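Local coordinates for protein NAD-dependent aldehyde dehydrogenase (Sinorhizobium meliloti, PDB 3U4J) that probably oxidises aldehydes to carboxylic acids with NAD or NADP as the electron acceptor, and binds a calcium ion, at residues 81-84 against 85-88; 324-327 against 328-331; 442-445 against 446-449. All coordinates share one frame; numbering follows the deposited sequence.

Contact 1. Residues 81-84 against 85-88; sequences RMSG and AERS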
ATOM      1  N   ARG A  81       8.062 -19.163  13.121  1.00 14.63           N
ATOM      2  CA  ARG A  81       6.698 -19.684  13.308  1.00 15.56           C
ATOM      3  C   ARG A  81       5.880 -18.875  14.347  1.00 15.34           C
ATOM      4  O   ARG A  81       4.662 -19.044  14.462  1.00 15.48           O
ATOM      5  CB  ARG A  81       6.730 -21.193  13.675  1.00 15.59           C
ATOM      6  CG  ARG A  81       6.776 -22.090  12.404  1.00 18.31           C
ATOM      7  CD  ARG A  81       7.341 -23.496  12.656  1.00 21.08           C
ATOM      8  NE  ARG A  81       8.797 -23.428  12.832  1.00 22.38           N
ATOM      9  CZ  ARG A  81       9.672 -23.220  11.841  1.00 20.44           C
ATOM     10  NH1 ARG A  81       9.240 -23.084  10.585  1.00 21.52           N
ATOM     11  NH2 ARG A  81      10.978 -23.143  12.099  1.00 15.44           N
HETATM   12  N   MSE A  82       6.549 -17.989  15.078  1.00 14.84           N
HETATM   13  CA  MSE A  82       5.876 -17.061  15.988  1.00 15.32           C
HETATM   14  C   MSE A  82       4.996 -16.033  15.259  1.00 13.67           C
HETATM   15  O   MSE A  82       5.203 -15.759  14.092  1.00 13.16           O
HETATM   16  CB  MSE A  82       6.923 -16.304  16.789  1.00 16.04           C
HETATM   17  CG  MSE A  82       7.422 -17.049  17.991  1.00 21.65           C
HETATM   18 SE   MSE A  82       8.817 -15.945  18.816  1.00 37.00          SE
HETATM   19  CE  MSE A  82       9.251 -17.113  20.333  1.00 30.16           C
ATOM     20  N   SER A  83       4.017 -15.445  15.939  1.00 13.31           N
ATOM     21  CA  SER A  83       3.248 -14.353  15.305  1.00 12.68           C
ATOM     22  C   SER A  83       4.172 -13.142  15.189  1.00 12.59           C
ATOM     23  O   SER A  83       5.194 -13.063  15.904  1.00 12.68           O
ATOM     24  CB  SER A  83       2.031 -13.974  16.135  1.00 13.10           C
ATOM     25  OG  SER A  83       2.431 -13.543  17.427  1.00 13.26           O
ATOM     26  N   GLY A  84       3.829 -12.215  14.304  1.00 11.75           N
ATOM     27  CA  GLY A  84       4.481 -10.920  14.263  1.00 11.53           C
ATOM     28  C   GLY A  84       4.438 -10.245  15.633  1.00 11.47           C
ATOM     29  O   GLY A  84       5.436  -9.687  16.097  1.00 11.76           O
ATOM     30  N   ALA A  85       3.299 -10.324  16.304  1.00 10.55           N
ATOM     31  CA  ALA A  85       3.132  -9.756  17.646  1.00 10.39           C
ATOM     32  C   ALA A  85       4.148 -10.328  18.665  1.00 10.32           C
ATOM     33  O   ALA A  85       4.671  -9.604  19.507  1.00  8.18           O
ATOM     34  CB  ALA A  85       1.686 -10.007  18.147  1.00 10.67           C
ATOM     35  N   GLU A  86       4.383 -11.641  18.606  1.00  9.73           N
ATOM     36  CA  GLU A  86       5.351 -12.286  19.492  1.00 10.62           C
ATOM     37  C   GLU A  86       6.776 -11.793  19.235  1.00  9.74           C
ATOM     38  O   GLU A  86       7.545 -11.517  20.164  1.00  9.41           O
ATOM     39  CB  GLU A  86       5.247 -13.821  19.373  1.00 10.95           C
ATOM     40  CG  GLU A  86       3.967 -14.358  20.025  1.00 14.97           C
ATOM     41  CD  GLU A  86       3.764 -15.863  19.820  1.00 18.60           C
ATOM     42  OE1 GLU A  86       3.629 -16.554  20.831  1.00 23.14           O
ATOM     43  OE2 GLU A  86       3.740 -16.350  18.668  1.00 17.16           O
ATOM     44  N   ARG A  87       7.122 -11.658  17.967  1.00  8.75           N
ATOM     45  CA  ARG A  87       8.458 -11.179  17.616  1.00  8.67           C
ATOM     46  C   ARG A  87       8.602  -9.734  18.040  1.00  9.39           C
ATOM     47  O   ARG A  87       9.627  -9.351  18.558  1.00  9.03           O
ATOM     48  CB  ARG A  87       8.728 -11.332  16.121  1.00  7.83           C
ATOM     49  CG  ARG A  87       9.003 -12.801  15.684  1.00  7.06           C
ATOM     50  CD  ARG A  87       9.578 -12.879  14.224  1.00  8.93           C
ATOM     51  NE  ARG A  87       8.525 -12.550  13.258  1.00 11.72           N
ATOM     52  CZ  ARG A  87       7.658 -13.421  12.752  1.00 12.70           C
ATOM     53  NH1 ARG A  87       7.731 -14.706  13.097  1.00 11.87           N
ATOM     54  NH2 ARG A  87       6.701 -13.002  11.926  1.00  8.82           N
ATOM     55  N   SER A  88       7.542  -8.950  17.819  1.00  9.56           N
ATOM     56  CA  SER A  88       7.514  -7.528  18.162  1.00 10.33           C
ATOM     57  C   SER A  88       7.771  -7.292  19.662  1.00  9.47           C
ATOM     58  O   SER A  88       8.575  -6.433  20.033  1.00  8.39           O
ATOM     59  CB  SER A  88       6.157  -6.943  17.718  1.00 10.78           C
ATOM     60  OG  SER A  88       5.989  -5.613  18.168  1.00 15.91           O
TER
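The chain turns from an extended approach at M82 and S83 into helix 84-100, the first full turn being closed by R87 N bonding to S83 O (3.2 Å) and S88 N to G84 O (2.8 Å). S83 is the N-cap. Its OG lies between its own backbone N and carbonyl carbon (chi1 60°), from where it accepts E86 N at 3.0 Å, and a serine suits this place because its short arm can replace the missing carbonyl of a preceding turn. E86 answers in the other direction: its extended chain swings back so that OE2, through its anti lone pair, takes S83 N in a nearly straight bond of 2.9 Å (169°). Selenomethionine M82 crosses this chain at about a right angle, its CB 3.7 Å from E86 OE2. R87, bent at chi3, folds its guanidinium back beneath the loop, with S83 O 4.0 Å above the centre of one face, and NH1 donates to W79 O. An alanine at R87 would remove the guanidinium, which would probably cost W79 O this donor and open a gap beside S83 O. The backbone of G84 also hydrogen-bonds to a second subunit, which a residue without a side chain can approach closely. The reciprocal S83 and E86 bonds make a capping box, a classic signal for starting a helix.

Contact 2. Residues 324-327 against 328-331; sequences LLDI and SRKV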
ATOM      1  N   LEU A 324      31.478  29.400   6.969  1.00 15.29           N
ATOM      2  CA  LEU A 324      31.967  28.024   7.117  1.00 14.85           C
ATOM      3  C   LEU A 324      33.327  27.979   7.819  1.00 15.34           C
ATOM      4  O   LEU A 324      33.539  27.182   8.720  1.00 14.32           O
ATOM      5  CB  LEU A 324      32.072  27.353   5.763  1.00 14.54           C
ATOM      6  CG  LEU A 324      32.754  25.978   5.798  1.00 13.90           C
ATOM      7  CD1 LEU A 324      31.932  24.961   6.631  1.00 13.87           C
ATOM      8  CD2 LEU A 324      32.975  25.492   4.405  1.00 14.52           C
ATOM      9  N   LEU A 325      34.238  28.862   7.421  1.00 15.13           N
ATOM     10  CA  LEU A 325      35.563  28.891   8.036  1.00 16.07           C
ATOM     11  C   LEU A 325      35.533  29.365   9.478  1.00 15.72           C
ATOM     12  O   LEU A 325      36.292  28.871  10.319  1.00 15.63           O
ATOM     13  CB  LEU A 325      36.542  29.712   7.198  1.00 16.13           C
ATOM     14  CG  LEU A 325      36.840  29.147   5.812  1.00 16.68           C
ATOM     15  CD1 LEU A 325      37.667  30.193   5.054  1.00 19.07           C
ATOM     16  CD2 LEU A 325      37.584  27.812   5.860  1.00 18.36           C
ATOM     17  N   ASP A 326      34.636  30.290   9.783  1.00 16.10           N
ATOM     18  CA  ASP A 326      34.475  30.720  11.166  1.00 17.21           C
ATOM     19  C   ASP A 326      34.042  29.558  12.068  1.00 16.56           C
ATOM     20  O   ASP A 326      34.576  29.380  13.174  1.00 16.12           O
ATOM     21  CB  ASP A 326      33.491  31.890  11.274  1.00 18.05           C
ATOM     22  CG  ASP A 326      33.586  32.603  12.616  1.00 23.51           C
ATOM     23  OD1 ASP A 326      34.718  32.989  13.003  1.00 29.12           O
ATOM     24  OD2 ASP A 326      32.541  32.778  13.288  1.00 25.93           O
ATOM     25  N   ILE A 327      33.078  28.761  11.602  1.00 15.59           N
ATOM     26  CA  ILE A 327      32.661  27.577  12.367  1.00 14.91           C
ATOM     27  C   ILE A 327      33.844  26.610  12.477  1.00 14.12           C
ATOM     28  O   ILE A 327      34.135  26.092  13.557  1.00 13.41           O
ATOM     29  CB  ILE A 327      31.397  26.886  11.755  1.00 15.11           C
ATOM     30  CG1 ILE A 327      30.160  27.788  11.941  1.00 14.99           C
ATOM     31  CG2 ILE A 327      31.139  25.553  12.417  1.00 14.79           C
ATOM     32  CD1 ILE A 327      28.969  27.497  10.976  1.00 14.86           C
ATOM     33  N   SER A 328      34.559  26.432  11.379  1.00 13.52           N
ATOM     34  CA  SER A 328      35.582  25.416  11.322  1.00 15.02           C
ATOM     35  C   SER A 328      36.761  25.727  12.259  1.00 15.57           C
ATOM     36  O   SER A 328      37.387  24.807  12.796  1.00 15.41           O
ATOM     37  CB  SER A 328      36.025  25.154   9.870  1.00 14.63           C
ATOM     38  OG  SER A 328      34.891  24.923   9.040  1.00 16.02           O
ATOM     39  N   ARG A 329      37.024  27.018  12.480  1.00 15.87           N
ATOM     40  CA  ARG A 329      38.103  27.456  13.398  1.00 17.21           C
ATOM     41  C   ARG A 329      37.739  27.223  14.863  1.00 16.71           C
ATOM     42  O   ARG A 329      38.633  27.123  15.710  1.00 17.00           O
ATOM     43  CB  ARG A 329      38.328  28.971  13.289  1.00 17.42           C
ATOM     44  CG  ARG A 329      38.905  29.451  12.036  1.00 19.74           C
ATOM     45  CD  ARG A 329      39.316  30.908  12.236  1.00 22.21           C
ATOM     46  NE  ARG A 329      38.200  31.842  12.166  1.00 22.69           N
ATOM     47  CZ  ARG A 329      37.872  32.496  11.058  1.00 26.09           C
ATOM     48  NH1 ARG A 329      38.571  32.319   9.935  1.00 27.82           N
ATOM     49  NH2 ARG A 329      36.856  33.331  11.066  1.00 28.24           N
ATOM     50  N   LYS A 330      36.443  27.228  15.169  1.00 15.91           N
ATOM     51  CA  LYS A 330      35.979  27.179  16.553  1.00 16.88           C
ATOM     52  C   LYS A 330      35.562  25.780  16.990  1.00 16.57           C
ATOM     53  O   LYS A 330      35.695  25.438  18.160  1.00 17.25           O
ATOM     54  CB  LYS A 330      34.781  28.110  16.772  1.00 16.98           C
ATOM     55  CG  LYS A 330      35.057  29.606  16.594  1.00 21.75           C
ATOM     56  CD  LYS A 330      33.708  30.344  16.570  1.00 25.66           C
ATOM     57  CE  LYS A 330      33.815  31.778  17.021  1.00 32.11           C
ATOM     58  NZ  LYS A 330      34.235  32.693  15.934  1.00 34.71           N
ATOM     59  N   VAL A 331      35.032  24.985  16.063  1.00 15.73           N
ATOM     60  CA  VAL A 331      34.474  23.669  16.410  1.00 15.16           C
ATOM     61  C   VAL A 331      35.448  22.741  17.168  1.00 14.27           C
ATOM     62  O   VAL A 331      36.596  22.508  16.741  1.00 13.72           O
ATOM     63  CB  VAL A 331      33.843  22.951  15.164  1.00 15.50           C
ATOM     64  CG1 VAL A 331      34.896  22.574  14.123  1.00 15.44           C
ATOM     65  CG2 VAL A 331      33.055  21.716  15.622  1.00 15.84           C
TER
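D326, R329 and K330 form a salt-bridge network on the last turns of helix 317-330, the carboxylate standing between two cations three and four residues further on. CG of D326 is anti to its backbone N (chi1 -164°), beside the carbonyl carbon, where R329 and K330 can both reach the carboxylate. R329, bent at chi3, doubles back and brings NH2 to the anti side of D326 OD1 at 2.9 Å, the carboxylate and guanidinium planes being turned 63° apart. K330 comes from the other side: its long chain passes D326 O and bends at chi4, setting NZ 3.0 Å from OD1 on the syn side, with a weak bond to OD2. An aspartate suits this spot, its short arm holding OD1 close to the helix; the cations would probably favour its ionised form. Round the helix, S328 faces inward beside L324 and I327, which pack on helix 285-297, while I327 and K330 also meet F505 of a fourth subunit. A serine fits this buried position because its hydroxyl has two partners: Y297 OH and L324 O, which takes S328 N at 2.9 Å and, from above its carbonyl plane, S328 OG at 2.7 Å.

Contact 3. Residues 442-445 against 446-449; sequences ALQT and IRRI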
ATOM      1  N   ALA A 442      14.553  24.098  -5.387  1.00 11.19           N
ATOM      2  CA  ALA A 442      14.749  23.031  -4.393  1.00 11.66           C
ATOM      3  C   ALA A 442      14.210  21.678  -4.858  1.00 11.35           C
ATOM      4  O   ALA A 442      14.956  20.684  -4.887  1.00 10.06           O
ATOM      5  CB  ALA A 442      14.150  23.406  -3.032  1.00 11.54           C
ATOM      6  N   LEU A 443      12.928  21.640  -5.236  1.00 11.66           N
ATOM      7  CA  LEU A 443      12.303  20.376  -5.656  1.00 12.07           C
ATOM      8  C   LEU A 443      12.764  19.855  -7.022  1.00 12.58           C
ATOM      9  O   LEU A 443      12.965  18.634  -7.173  1.00 11.48           O
ATOM     10  CB  LEU A 443      10.762  20.442  -5.561  1.00 11.44           C
ATOM     11  CG  LEU A 443      10.273  20.473  -4.098  1.00 13.41           C
ATOM     12  CD1 LEU A 443       8.795  20.790  -4.033  1.00 13.94           C
ATOM     13  CD2 LEU A 443      10.557  19.130  -3.383  1.00 13.22           C
ATOM     14  N   GLN A 444      12.920  20.739  -8.021  1.00 12.17           N
ATOM     15  CA  GLN A 444      13.413  20.270  -9.324  1.00 12.12           C
ATOM     16  C   GLN A 444      14.866  19.807  -9.256  1.00 12.13           C
ATOM     17  O   GLN A 444      15.231  18.827  -9.901  1.00 12.08           O
ATOM     18  CB  GLN A 444      13.213  21.281 -10.453  1.00 13.39           C
ATOM     19  CG  GLN A 444      11.749  21.576 -10.776  1.00 14.92           C
ATOM     20  CD  GLN A 444      11.019  20.486 -11.587  1.00 18.98           C
ATOM     21  OE1 GLN A 444      10.254  20.815 -12.509  1.00 21.27           O
ATOM     22  NE2 GLN A 444      11.222  19.201 -11.235  1.00 17.06           N
ATOM     23  N   THR A 445      15.683  20.465  -8.439  1.00 11.73           N
ATOM     24  CA  THR A 445      17.068  20.032  -8.304  1.00 10.80           C
ATOM     25  C   THR A 445      17.113  18.656  -7.631  1.00 11.00           C
ATOM     26  O   THR A 445      17.798  17.778  -8.108  1.00 10.61           O
ATOM     27  CB  THR A 445      17.957  21.086  -7.597  1.00 10.99           C
ATOM     28  OG1 THR A 445      17.869  22.339  -8.312  1.00 10.81           O
ATOM     29  CG2 THR A 445      19.405  20.662  -7.610  1.00  9.99           C
ATOM     30  N   ILE A 446      16.354  18.470  -6.549  1.00 10.97           N
ATOM     31  CA  ILE A 446      16.361  17.195  -5.838  1.00 11.50           C
ATOM     32  C   ILE A 446      15.785  16.026  -6.678  1.00 10.81           C
ATOM     33  O   ILE A 446      16.295  14.906  -6.621  1.00 10.10           O
ATOM     34  CB  ILE A 446      15.781  17.358  -4.392  1.00 11.96           C
ATOM     35  CG1 ILE A 446      16.610  16.562  -3.375  1.00 14.40           C
ATOM     36  CG2 ILE A 446      14.325  16.965  -4.298  1.00 14.31           C
ATOM     37  CD1 ILE A 446      18.054  17.032  -3.249  1.00 10.50           C
ATOM     38  N   ARG A 447      14.767  16.299  -7.498  1.00 10.71           N
ATOM     39  CA  ARG A 447      14.229  15.309  -8.433  1.00 10.52           C
ATOM     40  C   ARG A 447      15.207  14.913  -9.532  1.00 10.76           C
ATOM     41  O   ARG A 447      15.104  13.801 -10.076  1.00 10.56           O
ATOM     42  CB  ARG A 447      12.948  15.804  -9.096  1.00 10.67           C
ATOM     43  CG  ARG A 447      11.787  15.883  -8.142  1.00 11.75           C
ATOM     44  CD  ARG A 447      10.604  16.598  -8.785  1.00 14.16           C
ATOM     45  NE  ARG A 447       9.694  15.673  -9.467  1.00 14.49           N
ATOM     46  CZ  ARG A 447       8.890  16.018 -10.476  1.00 15.84           C
ATOM     47  NH1 ARG A 447       8.904  17.246 -10.973  1.00 12.73           N
ATOM     48  NH2 ARG A 447       8.084  15.117 -11.021  1.00 17.36           N
ATOM     49  N   ARG A 448      16.133  15.806  -9.866  1.00  9.98           N
ATOM     50  CA  ARG A 448      17.086  15.535 -10.951  1.00 11.32           C
ATOM     51  C   ARG A 448      18.419  14.936 -10.495  1.00 10.79           C
ATOM     52  O   ARG A 448      19.182  14.464 -11.320  1.00 11.62           O
ATOM     53  CB  ARG A 448      17.325  16.806 -11.778  1.00 11.11           C
ATOM     54  CG  ARG A 448      16.124  17.116 -12.670  1.00 12.33           C
ATOM     55  CD  ARG A 448      16.029  18.564 -13.106  1.00 13.57           C
ATOM     56  NE  ARG A 448      14.704  18.799 -13.707  1.00 15.40           N
ATOM     57  CZ  ARG A 448      14.366  19.924 -14.350  1.00 19.32           C
ATOM     58  NH1 ARG A 448      15.244  20.933 -14.460  1.00 16.35           N
ATOM     59  NH2 ARG A 448      13.162  20.045 -14.880  1.00 16.58           N
ATOM     60  N   ILE A 449      18.699  14.957  -9.197  1.00 10.06           N
ATOM     61  CA  ILE A 449      19.973  14.396  -8.696  1.00  9.82           C
ATOM     62  C   ILE A 449      19.801  12.884  -8.493  1.00 10.62           C
ATOM     63  O   ILE A 449      18.822  12.448  -7.879  1.00 10.22           O
ATOM     64  CB  ILE A 449      20.453  15.106  -7.418  1.00 10.30           C
ATOM     65  CG1 ILE A 449      20.853  16.547  -7.776  1.00 10.53           C
ATOM     66  CG2 ILE A 449      21.631  14.358  -6.776  1.00  7.81           C
ATOM     67  CD1 ILE A 449      21.096  17.458  -6.561  1.00 12.20           C
TER
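T445 O is gripped by two backbone donors where helix 439-448 runs out: R448 N, at 3.1 Å and well above the carbonyl plane (66° out of it), and I449 N, in a weak bond of 3.2 Å. The preceding turn is regular, R447 N reaching L443 O at 3.0 Å, and I449 is the first residue to leave helical angles. Along the buried face the apolar side chains meet in two pairs. CG2 of T445 is anti to the backbone N and lies 3.8 Å from I449 CD1, the two side chains crossing at a slant, while the same rotation (chi1 -56°) sends OG1 back to T441 O. Threonine thus fits a buried helical face: its methyl packs and its hydroxyl is satisfied by its own helix. L443 CD2 and I446 CG2 touch more loosely, at 4.4 Å. On the face turned to the third subunit, R447 and Q444 lie side by side and point the same way, their flat ends only 13° apart. R448 instead stretches straight from CG to NE across the Q444 carbonyl, its CD 3.3 Å from Q444 O, and spreads one guanidinium face over Q444 CB, 4.3 Å above the plane. Arginines suit these places because their aliphatic parts lie along the helix while their ends reach another subunit: R448 makes a salt bridge to D151 and R447 bonds to N147, both of a third subunit. I446 and I449 press on V434, and I446 also meets C454 and I456, the packing expected of the helix in a beta-alpha-beta unit, here joining parallel strands 431-435 and 453-456.

The three contacts are successive along the chain, contact 1 at the start of a helix, contacts 2 and 3 at the ends of theirs, and none touches another. Contacts 2 and 3 are the closest pair, with centres 29 Å apart and nearest atoms about 18 Å apart; contact 1 lies 50 Å from contact 2, across the centre of the chain, and 41 Å from contact 3, centre to centre. What they share is the tetramer. Contacts 1 and 3 both meet D151 of other subunits, through R81 on the second and R448 on the third, whereas contacts 2 and 3 both touch the fourth. All lie away from the calcium site that includes L17 and E50.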